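Local coordinates for protein 5-cytosine DNA methyltransferase (Entamoeba histolytica, PDB 3QV2) that probably transfers methyl groups to carbon 5 of cytosine in tRNA or DNA, as a Dnmt2-type enzyme of the S-adenosylmethionine-dependent C5-methyltransferase family, at residues I196-I210 with L271-H283. Residues are numbered along the deposited sequence; the frame is centred on the assembly and turned at random.
Sequences ISNYLDNNVNESYSI and LRYFTPNEIKKIH. With SO4 (sulfate ion), chain E.
Asp201 meets the capping box that Thr275 and Glu278 form at the start of helix 276-282, tying the loop that follows the Rossmann-type methyltransferase sheet to this helix, away from the cofactor pocket. Followed outward, Asp201 has CB near Glu278 OE2 and CG against the Glu278 CG methylene. Its OD2 accepts a hydrogen bond from Thr275 OG1 (2.7 Å), which lies 36° out of the carboxylate plane. Its OD1 forms a salt bridge with Lys281 NZ at 2.7 Å. The hydroxyl therefore works twice, since Thr275 OG1 also accepts from Glu278 N.

The Glu278 carboxylate is gripped by four N-H groups. Arg272 clasps it end-on, NH1 to OE1 and NH2 to OE2; Thr275 N adds a bond to OE1, and Asp201 N reaches the anti lone pair of OE2 at 2.8 Å. This would probably keep Glu278 ionised despite Asp201 close by. Over one guanidinium face sits Val204 CG2, 3.4 Å from Arg272 CZ; Val204 CG1, anti to its own nitrogen (chi1 -171°), reaches Thr275 CG2. That same threonine methyl stands over the centre of the Tyr208 ring, a CH-pi contact.

Lys281 NZ also bonds weakly to Tyr199 O and contacts a sulfate, probably from the crystallisation liquor. Farther along, Ser209 and Arg272 form a single beta bridge: Tyr273 N donates to Tyr208 O (2.9 Å) and Ile210 N to Leu271 O (3.0 Å). Beside it, Ile210 CD1 lies 3.4 Å from the Tyr273 ring centroid, 7° off the ring normal.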
loop_
_atom_site.group_PDB
_atom_site.type_symbol
_atom_site.label_atom_id
_atom_site.label_comp_id
_atom_site.label_asym_id
_atom_site.label_seq_id
_atom_site.Cartn_x
_atom_site.Cartn_y
_atom_site.Cartn_z
ATOM N N ILE A 196 5.925 -5.875 -17.919
ATOM C CA ILE A 196 6.601 -6.518 -16.799
ATOM C C ILE A 196 8.110 -6.403 -16.976
ATOM O O ILE A 196 8.866 -6.378 -16.002
ATOM C CB ILE A 196 6.214 -8.002 -16.688
ATOM C CG1 ILE A 196 4.694 -8.157 -16.596
ATOM C CG2 ILE A 196 6.898 -8.649 -15.490
ATOM C CD1 ILE A 196 4.246 -9.584 -16.393
ATOM N N SER A 197 8.537 -6.324 -18.232
ATOM C CA SER A 197 9.950 -6.211 -18.573
ATOM C C SER A 197 10.621 -5.046 -17.848
ATOM O O SER A 197 11.739 -5.173 -17.352
ATOM C CB SER A 197 10.112 -6.036 -20.086
ATOM O OG SER A 197 9.280 -6.934 -20.803
ATOM N N ASN A 198 9.925 -3.913 -17.785
ATOM C CA ASN A 198 10.493 -2.678 -17.245
ATOM C C ASN A 198 10.885 -2.738 -15.768
ATOM O O ASN A 198 11.633 -1.889 -15.286
ATOM C CB ASN A 198 9.534 -1.505 -17.477
ATOM C CG ASN A 198 9.292 -1.230 -18.951
ATOM O OD1 ASN A 198 8.380 -1.792 -19.557
ATOM N ND2 ASN A 198 10.107 -0.357 -19.533
ATOM N N TYR A 199 10.385 -3.738 -15.052
ATOM C CA TYR A 199 10.587 -3.800 -13.608
ATOM C C TYR A 199 11.572 -4.887 -13.190
ATOM O O TYR A 199 11.900 -5.018 -12.011
ATOM C CB TYR A 199 9.247 -4.011 -12.900
ATOM C CG TYR A 199 8.176 -3.018 -13.304
ATOM C CD1 TYR A 199 7.387 -3.234 -14.427
ATOM C CD2 TYR A 199 7.954 -1.865 -12.560
ATOM C CE1 TYR A 199 6.408 -2.331 -14.799
ATOM C CE2 TYR A 199 6.978 -0.957 -12.925
ATOM C CZ TYR A 199 6.209 -1.196 -14.046
ATOM O OH TYR A 199 5.233 -0.299 -14.419
ATOM N N LEU A 200 12.048 -5.660 -14.159
ATOM C CA LEU A 200 12.907 -6.804 -13.874
ATOM C C LEU A 200 14.358 -6.406 -13.623
ATOM O O LEU A 200 14.944 -5.659 -14.405
ATOM C CB LEU A 200 12.858 -7.792 -15.037
ATOM C CG LEU A 200 11.483 -8.353 -15.399
ATOM C CD1 LEU A 200 11.555 -9.174 -16.679
ATOM C CD2 LEU A 200 10.931 -9.186 -14.254
ATOM N N ASP A 201 14.933 -6.910 -12.534
ATOM C CA ASP A 201 16.375 -6.850 -12.348
ATOM C C ASP A 201 17.014 -7.686 -13.449
ATOM O O ASP A 201 16.366 -8.561 -14.026
ATOM C CB ASP A 201 16.779 -7.392 -10.979
ATOM C CG ASP A 201 16.114 -6.656 -9.839
ATOM O OD1 ASP A 201 15.656 -5.512 -10.041
ATOM O OD2 ASP A 201 16.054 -7.222 -8.728
ATOM N N ASN A 202 18.284 -7.432 -13.740
ATOM C CA ASN A 202 18.909 -8.048 -14.908
ATOM C C ASN A 202 19.974 -9.105 -14.617
ATOM O O ASN A 202 20.541 -9.680 -15.547
ATOM C CB ASN A 202 19.460 -6.977 -15.855
ATOM C CG ASN A 202 20.359 -5.987 -15.149
ATOM O OD1 ASN A 202 19.965 -4.852 -14.881
ATOM N ND2 ASN A 202 21.577 -6.414 -14.836
ATOM N N ASN A 203 20.236 -9.373 -13.342
ATOM C CA ASN A 203 21.211 -10.398 -12.981
ATOM C C ASN A 203 20.873 -11.093 -11.666
ATOM O O ASN A 203 21.724 -11.196 -10.773
ATOM C CB ASN A 203 22.617 -9.799 -12.917
ATOM C CG ASN A 203 22.761 -8.777 -11.805
ATOM O OD1 ASN A 203 21.793 -8.114 -11.421
ATOM N ND2 ASN A 203 23.971 -8.644 -11.280
ATOM N N VAL A 204 19.637 -11.575 -11.555
ATOM C CA VAL A 204 19.151 -12.170 -10.311
ATOM C C VAL A 204 19.948 -13.408 -9.898
ATOM O O VAL A 204 20.182 -14.310 -10.707
ATOM C CB VAL A 204 17.662 -12.547 -10.427
ATOM C CG1 VAL A 204 17.093 -12.959 -9.073
ATOM C CG2 VAL A 204 16.876 -11.377 -11.007
ATOM N N ASN A 205 20.370 -13.437 -8.637
ATOM C CA ASN A 205 21.046 -14.602 -8.085
ATOM C C ASN A 205 20.141 -15.829 -8.172
ATOM O O ASN A 205 18.918 -15.708 -8.093
ATOM C CB ASN A 205 21.441 -14.335 -6.632
ATOM C CG ASN A 205 22.360 -15.402 -6.069
ATOM O OD1 ASN A 205 21.916 -16.486 -5.695
ATOM N ND2 ASN A 205 23.650 -15.095 -6.002
ATOM N N GLU A 206 20.735 -17.008 -8.337
ATOM C CA GLU A 206 19.952 -18.232 -8.491
ATOM C C GLU A 206 19.205 -18.596 -7.209
ATOM O O GLU A 206 18.350 -19.482 -7.211
ATOM C CB GLU A 206 20.834 -19.404 -8.929
ATOM C CG GLU A 206 21.641 -20.030 -7.805
ATOM C CD GLU A 206 21.820 -21.528 -7.979
ATOM O OE1 GLU A 206 20.902 -22.177 -8.528
ATOM O OE2 GLU A 206 22.878 -22.056 -7.575
ATOM N N SER A 207 19.527 -17.909 -6.119
ATOM C CA SER A 207 18.903 -18.187 -4.830
ATOM C C SER A 207 17.438 -17.766 -4.818
ATOM O O SER A 207 16.744 -17.928 -3.815
ATOM C CB SER A 207 19.658 -17.482 -3.700
ATOM O OG SER A 207 19.566 -16.072 -3.829
ATOM N N TYR A 208 16.974 -17.222 -5.939
ATOM C CA TYR A 208 15.595 -16.759 -6.051
ATOM C C TYR A 208 14.728 -17.707 -6.876
ATOM O O TYR A 208 13.500 -17.625 -6.840
ATOM C CB TYR A 208 15.542 -15.347 -6.642
ATOM C CG TYR A 208 15.905 -14.251 -5.662
ATOM C CD1 TYR A 208 17.157 -13.652 -5.689
ATOM C CD2 TYR A 208 14.992 -13.818 -4.708
ATOM C CE1 TYR A 208 17.490 -12.650 -4.794
ATOM C CE2 TYR A 208 15.316 -12.818 -3.808
ATOM C CZ TYR A 208 16.566 -12.238 -3.856
ATOM O OH TYR A 208 16.888 -11.242 -2.962
ATOM N N SER A 209 15.371 -18.605 -7.614
ATOM C CA SER A 209 14.651 -19.569 -8.439
ATOM C C SER A 209 13.922 -20.600 -7.583
ATOM O O SER A 209 14.403 -20.992 -6.520
ATOM C CB SER A 209 15.602 -20.261 -9.419
ATOM O OG SER A 209 16.688 -20.866 -8.739
ATOM N N ILE A 210 12.756 -21.032 -8.054
ATOM C CA ILE A 210 11.951 -22.008 -7.330
ATOM C C ILE A 210 12.663 -23.355 -7.273
ATOM O O ILE A 210 13.048 -23.900 -8.308
ATOM C CB ILE A 210 10.580 -22.213 -8.002
ATOM C CG1 ILE A 210 10.053 -20.894 -8.574
ATOM C CG2 ILE A 210 9.587 -22.812 -7.017
ATOM C CD1 ILE A 210 9.719 -19.859 -7.523
ATOM N N LEU A 271 12.071 -20.886 -13.568
ATOM C CA LEU A 271 11.143 -20.115 -12.749
ATOM C C LEU A 271 11.827 -19.558 -11.504
ATOM O O LEU A 271 12.668 -20.222 -10.900
ATOM C CB LEU A 271 9.945 -20.976 -12.345
ATOM C CG LEU A 271 9.143 -21.591 -13.493
ATOM C CD1 LEU A 271 7.988 -22.423 -12.959
ATOM C CD2 LEU A 271 8.642 -20.508 -14.439
ATOM N N ARG A 272 11.463 -18.335 -11.127
ATOM C CA ARG A 272 12.004 -17.709 -9.925
ATOM C C ARG A 272 10.994 -16.744 -9.325
ATOM O O ARG A 272 10.107 -16.249 -10.020
ATOM C CB ARG A 272 13.298 -16.955 -10.242
ATOM C CG ARG A 272 13.107 -15.723 -11.112
ATOM C CD ARG A 272 14.372 -14.878 -11.164
ATOM N NE ARG A 272 14.253 -13.771 -12.109
ATOM C CZ ARG A 272 13.822 -12.554 -11.790
ATOM N NH1 ARG A 272 13.465 -12.280 -10.543
ATOM N NH2 ARG A 272 13.747 -11.611 -12.718
ATOM N N TYR A 273 11.128 -16.478 -8.030
ATOM C CA TYR A 273 10.330 -15.442 -7.394
ATOM C C TYR A 273 10.841 -14.089 -7.855
ATOM O O TYR A 273 12.008 -13.950 -8.222
ATOM C CB TYR A 273 10.440 -15.515 -5.870
ATOM C CG TYR A 273 10.057 -16.847 -5.266
ATOM C CD1 TYR A 273 8.727 -17.229 -5.161
ATOM C CD2 TYR A 273 11.027 -17.713 -4.781
ATOM C CE1 TYR A 273 8.375 -18.444 -4.601
ATOM C CE2 TYR A 273 10.688 -18.927 -4.220
ATOM C CZ TYR A 273 9.361 -19.288 -4.133
ATOM O OH TYR A 273 9.025 -20.498 -3.574
ATOM N N PHE A 274 9.967 -13.091 -7.844
ATOM C CA PHE A 274 10.408 -11.720 -8.036
ATOM C C PHE A 274 11.194 -11.300 -6.800
ATOM O O PHE A 274 10.846 -11.676 -5.681
ATOM C CB PHE A 274 9.215 -10.787 -8.244
ATOM C CG PHE A 274 8.512 -10.982 -9.560
ATOM C CD1 PHE A 274 9.010 -10.403 -10.717
ATOM C CD2 PHE A 274 7.348 -11.729 -9.640
ATOM C CE1 PHE A 274 8.367 -10.572 -11.929
ATOM C CE2 PHE A 274 6.698 -11.901 -10.850
ATOM C CZ PHE A 274 7.209 -11.321 -11.997
ATOM N N THR A 275 12.259 -10.532 -6.999
ATOM C CA THR A 275 13.075 -10.068 -5.884
ATOM C C THR A 275 12.370 -8.937 -5.146
ATOM O O THR A 275 11.463 -8.310 -5.692
ATOM C CB THR A 275 14.447 -9.565 -6.362
ATOM O OG1 THR A 275 14.287 -8.310 -7.037
ATOM C CG2 THR A 275 15.088 -10.573 -7.301
ATOM N N PRO A 276 12.782 -8.674 -3.897
ATOM C CA PRO A 276 12.206 -7.556 -3.142
ATOM C C PRO A 276 12.310 -6.251 -3.927
ATOM O O PRO A 276 11.364 -5.463 -3.959
ATOM C CB PRO A 276 13.091 -7.490 -1.896
ATOM C CG PRO A 276 13.599 -8.879 -1.723
ATOM C CD PRO A 276 13.773 -9.428 -3.109
ATOM N N ASN A 277 13.460 -6.039 -4.559
ATOM C CA ASN A 277 13.712 -4.824 -5.320
ATOM C C ASN A 277 12.765 -4.685 -6.508
ATOM O O ASN A 277 12.377 -3.577 -6.881
ATOM C CB ASN A 277 15.169 -4.786 -5.789
ATOM C CG ASN A 277 15.574 -3.430 -6.332
ATOM O OD1 ASN A 277 15.733 -3.253 -7.539
ATOM N ND2 ASN A 277 15.741 -2.462 -5.437
ATOM N N GLU A 278 12.389 -5.817 -7.095
ATOM C CA GLU A 278 11.470 -5.823 -8.229
ATOM C C GLU A 278 10.051 -5.446 -7.810
ATOM O O GLU A 278 9.374 -4.684 -8.500
ATOM C CB GLU A 278 11.486 -7.185 -8.929
ATOM C CG GLU A 278 12.781 -7.468 -9.677
ATOM C CD GLU A 278 12.811 -8.852 -10.299
ATOM O OE1 GLU A 278 12.207 -9.779 -9.722
ATOM O OE2 GLU A 278 13.437 -9.009 -11.366
ATOM N N ILE A 279 9.605 -5.982 -6.678
ATOM C CA ILE A 279 8.302 -5.625 -6.133
ATOM C C ILE A 279 8.284 -4.140 -5.794
ATOM O O ILE A 279 7.307 -3.440 -6.061
ATOM C CB ILE A 279 7.984 -6.425 -4.860
ATOM C CG1 ILE A 279 8.046 -7.929 -5.142
ATOM C CG2 ILE A 279 6.622 -6.028 -4.306
ATOM C CD1 ILE A 279 7.743 -8.787 -3.931
ATOM N N LYS A 280 9.381 -3.672 -5.207
ATOM C CA LYS A 280 9.528 -2.270 -4.837
ATOM C C LYS A 280 9.321 -1.359 -6.045
ATOM O O LYS A 280 8.674 -0.319 -5.943
ATOM C CB LYS A 280 10.908 -2.034 -4.213
ATOM C CG LYS A 280 11.127 -0.634 -3.664
ATOM C CD LYS A 280 11.687 0.301 -4.723
ATOM C CE LYS A 280 13.014 -0.207 -5.255
ATOM N NZ LYS A 280 13.669 0.799 -6.133
ATOM N N LYS A 281 9.869 -1.760 -7.188
ATOM C CA LYS A 281 9.707 -0.998 -8.421
ATOM C C LYS A 281 8.283 -1.093 -8.963
ATOM O O LYS A 281 7.737 -0.114 -9.473
ATOM C CB LYS A 281 10.717 -1.454 -9.478
ATOM C CG LYS A 281 12.133 -0.949 -9.236
ATOM C CD LYS A 281 13.097 -1.435 -10.304
ATOM C CE LYS A 281 13.371 -2.922 -10.170
ATOM N NZ LYS A 281 14.382 -3.391 -11.158
ATOM N N ILE A 282 7.681 -2.270 -8.846
ATOM C CA ILE A 282 6.313 -2.470 -9.315
ATOM C C ILE A 282 5.321 -1.638 -8.504
ATOM O O ILE A 282 4.322 -1.154 -9.038
ATOM C CB ILE A 282 5.907 -3.956 -9.265
ATOM C CG1 ILE A 282 6.771 -4.778 -10.228
ATOM C CG2 ILE A 282 4.439 -4.115 -9.608
ATOM C CD1 ILE A 282 6.419 -6.253 -10.257
ATOM N N HIS A 283 5.604 -1.469 -7.215
ATOM C CA HIS A 283 4.742 -0.675 -6.343
ATOM C C HIS A 283 4.986 0.822 -6.510
ATOM O O HIS A 283 4.294 1.643 -5.910
ATOM C CB HIS A 283 4.913 -1.091 -4.880
ATOM C CG HIS A 283 4.267 -2.400 -4.546
ATOM N ND1 HIS A 283 4.026 -2.803 -3.247
ATOM C CD2 HIS A 283 3.808 -3.396 -5.336
ATOM C CE1 HIS A 283 3.450 -3.989 -3.257
ATOM N NE2 HIS A 283 3.305 -4.375 -4.512
HETATM S S SO4 E . 17.587 -0.960 -10.744
HETATM O O1 SO4 E . 17.608 -2.268 -10.101
HETATM O O2 SO4 E . 16.438 -0.903 -11.658
HETATM O O3 SO4 E . 17.491 0.077 -9.713
HETATM O O4 SO4 E . 18.818 -0.701 -11.491
HETATM O O HOH W 1 13.805 -2.416 -13.678
#